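Local structure of elongation factor G (Thermus thermophilus, 2DY1) at residues 195-198 against 199-202; 214-217 against 218-221; 272-275 against 276-279; 50-53 against 54-57; 627-630 against 631-635. The protein binds GTP together with a magnesium ion and probably acts as a GTPase in the elongation stage of translation. One frame throughout, in Å; residues are numbered along the deposited sequence.

Interaction 1. Residues 195-198 against 199-202; sequences PEER and ERVQ
Glu-197 and Arg-200, three residues apart where helix 198-213 begins, form a salt bridge along the first turn of that helix. Arg-200 NH1 donates to Glu-197 OE2 over 2.8 Å, meeting the syn lone pair, on the side of OE1. The acceptor lies at the edge of the guanidinium and near its plane, and the two flat groups are turned 35° from each other. Both side chains run the same way, side by side. Glu-197 folds back at chi2 (-87°) and Arg-200 bends at chi3 (56°), which brings the two ends together. Water 3 closes a second route, taking a hydrogen from Arg-200 NE and giving one to Glu-197 OE2, so the carboxylate oxygen holds both NH1 and the water. A glutamine in place of Glu-197 would probably leave the guanidinium without its opposite charge and freer to turn. The arginine suits its place doubly, because it also makes a cation-pi contact with Tyr-143.

Behind this pair stands the helical backbone. Val-201 N donates to Glu-197 O (2.9 Å) and Gln-202 N to Arg-198 O (2.9 Å). Arg-198 takes no part in the salt bridge; its NH2 is hydrogen-bonded to Val-193 O. Two more waters bridge the backbone where the turn is just starting: water 2 joins Glu-196 O to Arg-200 N, and water 1 accepts from Glu-199 N at 3.0 Å while donating to Pro-195 O at 2.8 Å.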
loop_
_atom_site.group_PDB
_atom_site.type_symbol
_atom_site.label_atom_id
_atom_site.label_comp_id
_atom_site.label_asym_id
_atom_site.label_seq_id
_atom_site.Cartn_x
_atom_site.Cartn_y
_atom_site.Cartn_z
ATOM N N PRO A 195 -22.873 -36.259 22.280
ATOM C CA PRO A 195 -23.194 -37.535 21.620
ATOM C C PRO A 195 -23.598 -37.339 20.153
ATOM O O PRO A 195 -23.134 -38.044 19.247
ATOM C CB PRO A 195 -24.349 -38.074 22.464
ATOM C CG PRO A 195 -24.056 -37.528 23.821
ATOM C CD PRO A 195 -23.604 -36.122 23.551
ATOM N N GLU A 196 -24.463 -36.364 19.924
ATOM C CA GLU A 196 -24.941 -36.068 18.582
ATOM C C GLU A 196 -23.878 -35.514 17.638
ATOM O O GLU A 196 -24.112 -35.428 16.437
ATOM C CB GLU A 196 -26.102 -35.087 18.673
ATOM C CG GLU A 196 -27.281 -35.651 19.434
ATOM C CD GLU A 196 -28.260 -34.583 19.856
ATOM O OE1 GLU A 196 -28.891 -33.966 18.969
ATOM O OE2 GLU A 196 -28.393 -34.358 21.076
ATOM N N GLU A 197 -22.719 -35.146 18.177
ATOM C CA GLU A 197 -21.643 -34.580 17.369
ATOM C C GLU A 197 -20.528 -35.574 17.085
ATOM O O GLU A 197 -19.711 -35.349 16.193
ATOM C CB GLU A 197 -20.984 -33.402 18.096
ATOM C CG GLU A 197 -21.854 -32.200 18.395
ATOM C CD GLU A 197 -21.885 -31.207 17.258
ATOM O OE1 GLU A 197 -22.167 -30.018 17.525
ATOM O OE2 GLU A 197 -21.639 -31.609 16.099
ATOM N N ARG A 198 -20.488 -36.662 17.841
ATOM C CA ARG A 198 -19.390 -37.602 17.699
ATOM C C ARG A 198 -19.068 -38.155 16.335
ATOM O O ARG A 198 -17.896 -38.224 15.967
ATOM C CB ARG A 198 -19.556 -38.712 18.720
ATOM C CG ARG A 198 -19.376 -38.130 20.090
ATOM C CD ARG A 198 -19.598 -39.110 21.195
ATOM N NE ARG A 198 -19.520 -38.374 22.449
ATOM C CZ ARG A 198 -19.337 -38.926 23.636
ATOM N NH1 ARG A 198 -19.213 -40.248 23.754
ATOM N NH2 ARG A 198 -19.254 -38.149 24.698
ATOM N N GLU A 199 -20.083 -38.535 15.573
ATOM C CA GLU A 199 -19.817 -39.068 14.246
ATOM C C GLU A 199 -19.165 -38.018 13.341
ATOM O O GLU A 199 -18.224 -38.325 12.606
ATOM C CB GLU A 199 -21.105 -39.593 13.612
ATOM C CG GLU A 199 -21.758 -40.691 14.441
ATOM C CD GLU A 199 -22.780 -41.493 13.664
ATOM O OE1 GLU A 199 -23.630 -40.880 12.982
ATOM O OE2 GLU A 199 -22.737 -42.740 13.745
ATOM N N ARG A 200 -19.638 -36.777 13.411
ATOM C CA ARG A 200 -19.061 -35.731 12.567
ATOM C C ARG A 200 -17.641 -35.418 13.021
ATOM O O ARG A 200 -16.750 -35.222 12.195
ATOM C CB ARG A 200 -19.915 -34.452 12.603
ATOM C CG ARG A 200 -19.363 -33.354 11.675
ATOM C CD ARG A 200 -20.388 -32.261 11.358
ATOM N NE ARG A 200 -20.928 -31.652 12.571
ATOM C CZ ARG A 200 -21.874 -30.716 12.584
ATOM N NH1 ARG A 200 -22.309 -30.228 13.742
ATOM N NH2 ARG A 200 -22.379 -30.270 11.443
ATOM N N VAL A 201 -17.426 -35.367 14.333
ATOM C CA VAL A 201 -16.093 -35.090 14.855
ATOM C C VAL A 201 -15.129 -36.167 14.380
ATOM O O VAL A 201 -13.999 -35.871 13.979
ATOM C CB VAL A 201 -16.088 -35.050 16.382
ATOM C CG1 VAL A 201 -14.663 -34.970 16.896
ATOM C CG2 VAL A 201 -16.878 -33.848 16.858
ATOM N N GLN A 202 -15.585 -37.416 14.417
ATOM C CA GLN A 202 -14.753 -38.531 13.981
ATOM C C GLN A 202 -14.394 -38.408 12.501
ATOM O O GLN A 202 -13.260 -38.683 12.105
ATOM C CB GLN A 202 -15.476 -39.859 14.240
ATOM C CG GLN A 202 -14.763 -40.764 15.234
ATOM C CD GLN A 202 -13.305 -41.013 14.867
ATOM O OE1 GLN A 202 -12.986 -41.345 13.725
ATOM N NE2 GLN A 202 -12.414 -40.863 15.842
HETATM O O HOH W 1 -22.904 -38.551 16.474
HETATM O O HOH W 2 -22.476 -36.307 14.289
HETATM O O HOH W 3 -19.145 -31.817 14.895
#

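Interaction 2. Residues 214-217 against 218-221; sequences ETDE and GLLE
Gly-218, second residue of helix 217-225, lies close beside the carboxylate of Asp-216, the N-cap. The lack of a side chain fits the spot, since a beta carbon here would sit only about 3.1 Å from Asp-216 OD1. Leu-219 follows and carries the capping bond: its N donates to Asp-216 OD1 over 2.8 Å with a fairly straight N-H angle of 163°, using the anti lone pair, turned away from OD2. The aspartate carries its carboxylate opposite its own backbone N (chi1 -178°), which swings OD1 back over the start of the helix. The same oxygen lies 3.6 Å from Leu-219 CG, and the leucine then continues onto Ala-233 and Ala-237 of helix 231-243, suiting a large apolar residue to a buried position. Leu-220 N bonds Asp-216 O at 2.8 Å, the first regular turn, and its CB lies tight against that oxygen at 3.2 Å. Leu-220 CD2 reaches back to Glu-214 O at 4.1 Å. Glu-221 N closes the next turn on Glu-217 O at 3.0 Å.

Aspartate is a classic N-cap because its short side chain can replace the carbonyl that a preceding turn would have offered. With its carboxylate facing the positive end of the helix dipole, the charged form of Asp-216 is probably stabilised.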
loop_
_atom_site.group_PDB
_atom_site.type_symbol
_atom_site.label_atom_id
_atom_site.label_comp_id
_atom_site.label_asym_id
_atom_site.label_seq_id
_atom_site.Cartn_x
_atom_site.Cartn_y
_atom_site.Cartn_z
ATOM N N GLU A 214 -0.658 -37.683 3.812
ATOM C CA GLU A 214 -0.379 -37.465 2.401
ATOM C C GLU A 214 0.756 -36.492 2.074
ATOM O O GLU A 214 1.261 -36.487 0.951
ATOM C CB GLU A 214 -1.650 -37.029 1.692
ATOM C CG GLU A 214 -2.649 -38.163 1.555
ATOM C CD GLU A 214 -4.001 -37.696 1.071
ATOM O OE1 GLU A 214 -4.884 -38.554 0.860
ATOM O OE2 GLU A 214 -4.182 -36.470 0.909
ATOM N N THR A 215 1.177 -35.693 3.050
ATOM C CA THR A 215 2.260 -34.736 2.825
ATOM C C THR A 215 3.623 -35.259 3.224
ATOM O O THR A 215 4.630 -34.566 3.043
ATOM C CB THR A 215 2.062 -33.454 3.642
ATOM O OG1 THR A 215 2.177 -33.764 5.035
ATOM C CG2 THR A 215 0.728 -32.836 3.340
ATOM N N ASP A 216 3.673 -36.468 3.777
ATOM C CA ASP A 216 4.939 -37.030 4.225
ATOM C C ASP A 216 5.160 -38.416 3.628
ATOM O O ASP A 216 4.391 -39.348 3.885
ATOM C CB ASP A 216 4.964 -37.095 5.750
ATOM C CG ASP A 216 6.271 -37.634 6.290
ATOM O OD1 ASP A 216 6.439 -38.869 6.332
ATOM O OD2 ASP A 216 7.138 -36.821 6.668
ATOM N N GLU A 217 6.213 -38.540 2.828
ATOM C CA GLU A 217 6.523 -39.801 2.167
ATOM C C GLU A 217 6.643 -40.966 3.131
ATOM O O GLU A 217 6.149 -42.054 2.851
ATOM C CB GLU A 217 7.800 -39.647 1.333
ATOM C CG GLU A 217 7.589 -38.769 0.109
ATOM C CD GLU A 217 8.850 -38.567 -0.712
ATOM O OE1 GLU A 217 9.874 -39.217 -0.408
ATOM O OE2 GLU A 217 8.812 -37.762 -1.665
ATOM N N GLY A 218 7.289 -40.736 4.271
ATOM C CA GLY A 218 7.446 -41.789 5.256
ATOM C C GLY A 218 6.120 -42.289 5.795
ATOM O O GLY A 218 5.863 -43.485 5.806
ATOM N N LEU A 219 5.266 -41.375 6.246
ATOM C CA LEU A 219 3.969 -41.770 6.780
ATOM C C LEU A 219 3.042 -42.306 5.707
ATOM O O LEU A 219 2.208 -43.173 5.957
ATOM C CB LEU A 219 3.292 -40.579 7.464
ATOM C CG LEU A 219 4.024 -40.027 8.681
ATOM C CD1 LEU A 219 3.185 -38.926 9.310
ATOM C CD2 LEU A 219 4.274 -41.142 9.680
ATOM N N LEU A 220 3.174 -41.779 4.503
ATOM C CA LEU A 220 2.328 -42.215 3.423
ATOM C C LEU A 220 2.622 -43.674 3.100
ATOM O O LEU A 220 1.714 -44.457 2.798
ATOM C CB LEU A 220 2.572 -41.337 2.201
ATOM C CG LEU A 220 1.626 -41.521 1.021
ATOM C CD1 LEU A 220 0.169 -41.534 1.493
ATOM C CD2 LEU A 220 1.870 -40.393 0.042
ATOM N N GLU A 221 3.897 -44.033 3.167
ATOM C CA GLU A 221 4.312 -45.404 2.884
ATOM C C GLU A 221 3.683 -46.335 3.909
ATOM O O GLU A 221 3.115 -47.377 3.561
ATOM C CB GLU A 221 5.837 -45.509 2.935
ATOM C CG GLU A 221 6.374 -46.923 2.812
ATOM C CD GLU A 221 7.827 -46.948 2.385
ATOM O OE1 GLU A 221 8.679 -46.403 3.121
ATOM O OE2 GLU A 221 8.116 -47.507 1.305
#

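Interaction 3. Residues 272-275 against 276-279; sequences LPSP and TERF
A capping box starts the short helix 275-279, with Ser-274 and Glu-277 each bonding the backbone N of the other. Glu-277 N donates to Ser-274 OG at 3.1 Å. In return, Ser-274 N donates to Glu-277 OE2 at 2.9 Å with a nearly straight angle of 168°, meeting the anti lone pair. Serine is short enough to hold its hydroxyl over the helix start, and chi1 of 72° sets OG between its own N and carbonyl carbon, facing Glu-277 N. The glutamate must instead stretch: its chain is extended beyond CG, passing alongside OG, which lies 3.3 Å from Glu-277 CG, before OE2 arrives at the serine. OE2 also accepts from His-239 NE2, so two donors hold this oxygen.

Between the two partners, Pro-275 has no N-H to satisfy and its fixed ring suits the first turn; its carbonyl O takes Phe-279 N at 2.8 Å. The same O lies at the edge of the Phe-279 ring, near its plane. Phe-279 CZ rests over one face of the Arg-278 guanidinium, 3.5 Å above its plane and offset toward the rim, while Arg-278 NH1 forms a salt bridge with Asp-99.

Reciprocal side-chain-to-backbone bonds between the N-cap residue and the residue three positions on are the mark of the capping box, here at the end of a short extended link from helix 261-271.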
loop_
_atom_site.group_PDB
_atom_site.type_symbol
_atom_site.label_atom_id
_atom_site.label_comp_id
_atom_site.label_asym_id
_atom_site.label_seq_id
_atom_site.Cartn_x
_atom_site.Cartn_y
_atom_site.Cartn_z
ATOM N N LEU A 272 3.372 -23.163 13.363
ATOM C CA LEU A 272 4.133 -22.225 12.564
ATOM C C LEU A 272 5.623 -22.376 12.767
ATOM O O LEU A 272 6.067 -22.811 13.821
ATOM C CB LEU A 272 3.640 -20.804 12.861
ATOM C CG LEU A 272 2.123 -20.689 12.620
ATOM C CD1 LEU A 272 1.703 -19.235 12.903
ATOM C CD2 LEU A 272 1.738 -21.072 11.191
ATOM N N PRO A 273 6.409 -22.014 11.744
ATOM C CA PRO A 273 7.865 -22.154 11.837
ATOM C C PRO A 273 8.636 -21.164 12.657
ATOM O O PRO A 273 8.248 -20.016 12.801
ATOM C CB PRO A 273 8.299 -22.094 10.382
ATOM C CG PRO A 273 7.400 -21.021 9.845
ATOM C CD PRO A 273 6.033 -21.452 10.435
ATOM N N SER A 274 9.773 -21.637 13.163
ATOM C CA SER A 274 10.683 -20.803 13.926
ATOM C C SER A 274 11.586 -20.089 12.912
ATOM O O SER A 274 11.659 -20.466 11.737
ATOM C CB SER A 274 11.565 -21.681 14.821
ATOM O OG SER A 274 12.500 -22.378 14.000
ATOM N N PRO A 275 12.283 -19.033 13.351
ATOM C CA PRO A 275 13.171 -18.307 12.441
ATOM C C PRO A 275 14.279 -19.230 11.908
ATOM O O PRO A 275 14.682 -19.122 10.752
ATOM C CB PRO A 275 13.731 -17.190 13.323
ATOM C CG PRO A 275 12.612 -16.914 14.256
ATOM C CD PRO A 275 12.059 -18.283 14.598
ATOM N N THR A 276 14.748 -20.127 12.770
ATOM C CA THR A 276 15.795 -21.069 12.382
ATOM C C THR A 276 15.314 -21.965 11.254
ATOM O O THR A 276 16.066 -22.278 10.324
ATOM C CB THR A 276 16.211 -21.944 13.569
ATOM O OG1 THR A 276 16.793 -21.114 14.582
ATOM C CG2 THR A 276 17.235 -22.992 13.119
ATOM N N GLU A 277 14.059 -22.402 11.330
ATOM C CA GLU A 277 13.518 -23.241 10.275
ATOM C C GLU A 277 13.399 -22.497 8.940
ATOM O O GLU A 277 13.376 -23.112 7.875
ATOM C CB GLU A 277 12.152 -23.803 10.698
ATOM C CG GLU A 277 12.271 -24.861 11.779
ATOM C CD GLU A 277 10.940 -25.349 12.317
ATOM O OE1 GLU A 277 10.782 -26.575 12.476
ATOM O OE2 GLU A 277 10.063 -24.516 12.608
ATOM N N ARG A 278 13.327 -21.171 8.982
ATOM C CA ARG A 278 13.216 -20.416 7.752
ATOM C C ARG A 278 14.558 -19.944 7.186
ATOM O O ARG A 278 14.835 -20.115 5.994
ATOM C CB ARG A 278 12.311 -19.186 7.961
ATOM C CG ARG A 278 12.108 -18.403 6.687
ATOM C CD ARG A 278 11.256 -17.161 6.916
ATOM N NE ARG A 278 11.012 -16.429 5.673
ATOM C CZ ARG A 278 10.453 -15.220 5.634
ATOM N NH1 ARG A 278 10.107 -14.633 6.773
ATOM N NH2 ARG A 278 10.211 -14.624 4.473
ATOM N N PHE A 279 15.390 -19.387 8.058
ATOM C CA PHE A 279 16.683 -18.791 7.693
ATOM C C PHE A 279 17.920 -19.573 8.090
ATOM O O PHE A 279 19.024 -19.206 7.675
ATOM C CB PHE A 279 16.830 -17.414 8.353
ATOM C CG PHE A 279 15.867 -16.388 7.844
ATOM C CD1 PHE A 279 16.116 -15.706 6.664
ATOM C CD2 PHE A 279 14.678 -16.147 8.524
ATOM C CE1 PHE A 279 15.174 -14.789 6.162
ATOM C CE2 PHE A 279 13.750 -15.250 8.025
ATOM C CZ PHE A 279 13.988 -14.577 6.858
#

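Interaction 4. Residues 50-53 against 54-57; sequences DYTP and EAKL
Thr-52 N-caps helix 53-57, its OG1 accepting from Ala-55 N at 3.2 Å with an angle of 161°. The threonine carbonyl serves too, taking Lys-56 N at 3.2 Å, and Leu-57 N goes to Pro-53 O at 2.9 Å. Thr-52 OG1 stands between its backbone N and carbonyl carbon (chi1 63°), and there it faces Ala-55 N. Proline suits the first helical position, where an amide would have no carbonyl of a preceding turn to bond.

Just before the cap, Asp-50 bonds Thr-61, a magnesium-binding residue, through OD1, and its nearest side-chain atom is about 4 Å from the ion. This location is consistent with the first switch region of translational GTPases. Water 4 donates to both Asp-50 OD2 and Ala-55 O, and through it the aspartate links Thr-61 of the metal site to the helix.

Packing is close. Ala-55 CB lies 3.9 Å from Asp-50 CB, so the small methyl lets the chain before the cap pass close to the helix. The aliphatic part of Lys-56 lies along the carbonyls before the helix, with CG 3.4 Å from Asp-50 O. Glu-54 bends at chi2 to lie beside Pro-53, and beyond them Pro-53 and Leu-57 meet helix 430-442. Water 5 donates to Glu-54 OE1 at 2.8 Å and is hydrogen-bonded to Thr-52 OG1 at 2.9 Å.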
loop_
_atom_site.group_PDB
_atom_site.type_symbol
_atom_site.label_atom_id
_atom_site.label_comp_id
_atom_site.label_asym_id
_atom_site.label_seq_id
_atom_site.Cartn_x
_atom_site.Cartn_y
_atom_site.Cartn_z
ATOM N N ASP A 50 -3.970 0.040 18.895
ATOM C CA ASP A 50 -4.520 1.281 18.423
ATOM C C ASP A 50 -4.314 2.420 19.417
ATOM O O ASP A 50 -5.151 2.668 20.287
ATOM C CB ASP A 50 -6.006 1.062 18.084
ATOM C CG ASP A 50 -6.212 0.090 16.898
ATOM O OD1 ASP A 50 -5.242 -0.225 16.163
ATOM O OD2 ASP A 50 -7.371 -0.336 16.661
ATOM N N TYR A 51 -3.184 3.108 19.286
ATOM C CA TYR A 51 -2.864 4.201 20.197
ATOM C C TYR A 51 -2.689 5.568 19.533
ATOM O O TYR A 51 -2.768 6.581 20.220
ATOM C CB TYR A 51 -1.614 3.851 21.023
ATOM C CG TYR A 51 -0.326 3.855 20.233
ATOM C CD1 TYR A 51 0.339 5.056 19.943
ATOM C CD2 TYR A 51 0.214 2.667 19.742
ATOM C CE1 TYR A 51 1.500 5.089 19.197
ATOM C CE2 TYR A 51 1.382 2.690 18.981
ATOM C CZ TYR A 51 2.027 3.889 18.714
ATOM O OH TYR A 51 3.216 3.897 17.987
ATOM N N THR A 52 -2.440 5.631 18.223
ATOM C CA THR A 52 -2.305 6.954 17.605
ATOM C C THR A 52 -3.685 7.596 17.499
ATOM O O THR A 52 -4.712 6.907 17.529
ATOM C CB THR A 52 -1.723 6.898 16.182
ATOM O OG1 THR A 52 -2.626 6.180 15.329
ATOM C CG2 THR A 52 -0.343 6.231 16.192
ATOM N N PRO A 53 -3.743 8.930 17.406
ATOM C CA PRO A 53 -5.037 9.597 17.299
ATOM C C PRO A 53 -5.861 9.113 16.108
ATOM O O PRO A 53 -7.091 9.010 16.174
ATOM C CB PRO A 53 -4.658 11.079 17.140
ATOM C CG PRO A 53 -3.382 11.173 17.896
ATOM C CD PRO A 53 -2.641 9.904 17.477
ATOM N N GLU A 54 -5.171 8.805 15.009
ATOM C CA GLU A 54 -5.849 8.386 13.803
ATOM C C GLU A 54 -6.485 7.014 13.991
ATOM O O GLU A 54 -7.621 6.787 13.576
ATOM C CB GLU A 54 -4.856 8.352 12.641
ATOM C CG GLU A 54 -4.221 9.748 12.289
ATOM C CD GLU A 54 -3.288 10.299 13.371
ATOM O OE1 GLU A 54 -2.497 9.528 13.971
ATOM O OE2 GLU A 54 -3.338 11.538 13.633
ATOM N N ALA A 55 -5.750 6.096 14.615
ATOM C CA ALA A 55 -6.289 4.749 14.852
ATOM C C ALA A 55 -7.520 4.776 15.735
ATOM O O ALA A 55 -8.484 4.062 15.483
ATOM C CB ALA A 55 -5.215 3.851 15.503
ATOM N N LYS A 56 -7.487 5.598 16.778
ATOM C CA LYS A 56 -8.610 5.677 17.688
ATOM C C LYS A 56 -9.793 6.409 17.070
ATOM O O LYS A 56 -10.917 5.922 17.141
ATOM C CB LYS A 56 -8.156 6.327 18.997
ATOM C CG LYS A 56 -7.080 5.469 19.719
ATOM C CD LYS A 56 -6.324 6.271 20.778
ATOM C CE LYS A 56 -7.171 6.573 21.981
ATOM N NZ LYS A 56 -6.365 7.300 22.994
ATOM N N LEU A 57 -9.545 7.544 16.419
ATOM C CA LEU A 57 -10.642 8.301 15.815
ATOM C C LEU A 57 -11.401 7.462 14.792
ATOM O O LEU A 57 -12.646 7.432 14.784
ATOM C CB LEU A 57 -10.099 9.564 15.139
ATOM C CG LEU A 57 -11.175 10.408 14.464
ATOM C CD1 LEU A 57 -12.117 10.963 15.538
ATOM C CD2 LEU A 57 -10.515 11.529 13.672
HETATM O O HOH W 4 -9.122 1.741 16.955
HETATM O O HOH W 5 -1.385 7.213 12.906
#

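Interaction 5. Residues 627-630 against 631-635; sequences KALP and GLTGG
The carbonyl planes of Leu-629 and Pro-630 are the flat groups that gather the last turn of helix 625-633. Thr-633 N and Gly-635 N reach Pro-630 O from opposite faces of its plane, at 3.0 and 2.8 Å; the threonine amide stands well above the plane, the glycine amide merely tilted from it. Leu-629 O also takes two donors, both from Thr-633: its N at 3.0 Å, nearly along the carbonyl direction, and its OG1 at 3.0 Å, standing 44° out of the plane. The single Thr-633 N-H is thus shared, bent, between the two carbonyls. Thr-633 OG1 also accepts from Gly-637 N, tying the helix end to the chain beyond. With chi1 of 64° the hydroxyl turns back onto the helix while CG2 meets Leu-629 CD1 at 3.7 Å, the two side chains crossing at a slant.

If Thr-633 were a valine, both hydroxyl bonds would be gone, and Gly-637 N is likely to lose its mate at the helix end.

Upstream, Leu-632 N bonds Ala-628 O (3.3 Å), and Leu-632 CD1 makes a loose apolar contact with Ala-628 CB at 4.4 Å. Pro-630 has no N-H for the preceding turn, so the helix kinks there; water 6 donates to Lys-627 O and accepts from Gly-631 N at 2.9 Å. Leu-629 packs on Val-580 and Thr-633 on Val-590.

Gly-634 and Gly-635 both take positive phi, which suits residues without side chains. The chemistry is that of a helix end: each of the last carbonyls takes two donors, one of them shared, and glycines let the chain leave.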
loop_
_atom_site.group_PDB
_atom_site.type_symbol
_atom_site.label_atom_id
_atom_site.label_comp_id
_atom_site.label_asym_id
_atom_site.label_seq_id
_atom_site.Cartn_x
_atom_site.Cartn_y
_atom_site.Cartn_z
ATOM N N LYS A 627 -14.115 9.177 -4.428
ATOM C CA LYS A 627 -15.057 9.529 -3.360
ATOM C C LYS A 627 -16.485 9.113 -3.682
ATOM O O LYS A 627 -17.263 8.801 -2.783
ATOM C CB LYS A 627 -15.041 11.039 -3.086
ATOM C CG LYS A 627 -13.783 11.559 -2.402
ATOM C CD LYS A 627 -13.943 13.022 -1.992
ATOM C CE LYS A 627 -12.700 13.532 -1.291
ATOM N NZ LYS A 627 -12.789 14.996 -0.972
ATOM N N ALA A 628 -16.819 9.091 -4.965
ATOM C CA ALA A 628 -18.170 8.758 -5.401
ATOM C C ALA A 628 -18.437 7.284 -5.677
ATOM O O ALA A 628 -19.575 6.825 -5.554
ATOM C CB ALA A 628 -18.516 9.581 -6.643
ATOM N N LEU A 629 -17.404 6.537 -6.044
ATOM C CA LEU A 629 -17.596 5.127 -6.375
ATOM C C LEU A 629 -18.331 4.294 -5.328
ATOM O O LEU A 629 -19.213 3.507 -5.668
ATOM C CB LEU A 629 -16.262 4.460 -6.700
ATOM C CG LEU A 629 -16.451 3.049 -7.267
ATOM C CD1 LEU A 629 -17.276 3.112 -8.554
ATOM C CD2 LEU A 629 -15.101 2.411 -7.528
ATOM N N PRO A 630 -17.969 4.436 -4.042
ATOM C CA PRO A 630 -18.656 3.652 -3.009
ATOM C C PRO A 630 -20.181 3.801 -3.066
ATOM O O PRO A 630 -20.905 2.809 -3.148
ATOM C CB PRO A 630 -18.056 4.200 -1.718
ATOM C CG PRO A 630 -16.628 4.501 -2.139
ATOM C CD PRO A 630 -16.838 5.191 -3.469
ATOM N N GLY A 631 -20.659 5.042 -3.031
ATOM C CA GLY A 631 -22.091 5.288 -3.079
ATOM C C GLY A 631 -22.770 4.734 -4.319
ATOM O O GLY A 631 -23.935 4.336 -4.275
ATOM N N LEU A 632 -22.040 4.699 -5.429
ATOM C CA LEU A 632 -22.570 4.199 -6.693
ATOM C C LEU A 632 -22.584 2.676 -6.773
ATOM O O LEU A 632 -23.344 2.095 -7.552
ATOM C CB LEU A 632 -21.745 4.753 -7.860
ATOM C CG LEU A 632 -21.887 6.245 -8.174
ATOM C CD1 LEU A 632 -20.743 6.696 -9.070
ATOM C CD2 LEU A 632 -23.233 6.500 -8.842
ATOM N N THR A 633 -21.747 2.027 -5.970
ATOM C CA THR A 633 -21.670 0.572 -5.997
ATOM C C THR A 633 -21.947 -0.081 -4.650
ATOM O O THR A 633 -21.558 -1.227 -4.423
ATOM C CB THR A 633 -20.290 0.109 -6.469
ATOM O OG1 THR A 633 -19.302 0.526 -5.519
ATOM C CG2 THR A 633 -19.969 0.710 -7.822
ATOM N N GLY A 634 -22.620 0.642 -3.764
ATOM C CA GLY A 634 -22.924 0.096 -2.454
ATOM C C GLY A 634 -21.676 -0.352 -1.716
ATOM O O GLY A 634 -21.732 -1.244 -0.869
ATOM N N GLY A 635 -20.544 0.266 -2.044
ATOM C CA GLY A 635 -19.291 -0.078 -1.397
ATOM C C GLY A 635 -18.618 -1.322 -1.947
ATOM O O GLY A 635 -17.595 -1.759 -1.420
HETATM O O HOH W 6 -19.718 7.653 -2.188
#

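Interactions 2, 3 and 4 are all N-caps, but their chemistry differs: a charged aspartate, a serine-glutamate capping box and a threonine aided by water. Interaction 1 also lies at a helix start, yet adds a salt bridge, while interaction 5 closes a helix end. Interactions 1 and 2 are surface contacts at opposite ends of helix 198-213, their centres about 27 Å apart; interactions 3, 4 and 5 are partly buried. Of the five, interaction 4 is the one that borders the nucleotide and magnesium site. Interaction 5 lies in the C-terminal part of the chain, about 25 Å centre to centre from interaction 4, and relies chiefly on backbone carbonyls, a threonine hydroxyl and apolar packing.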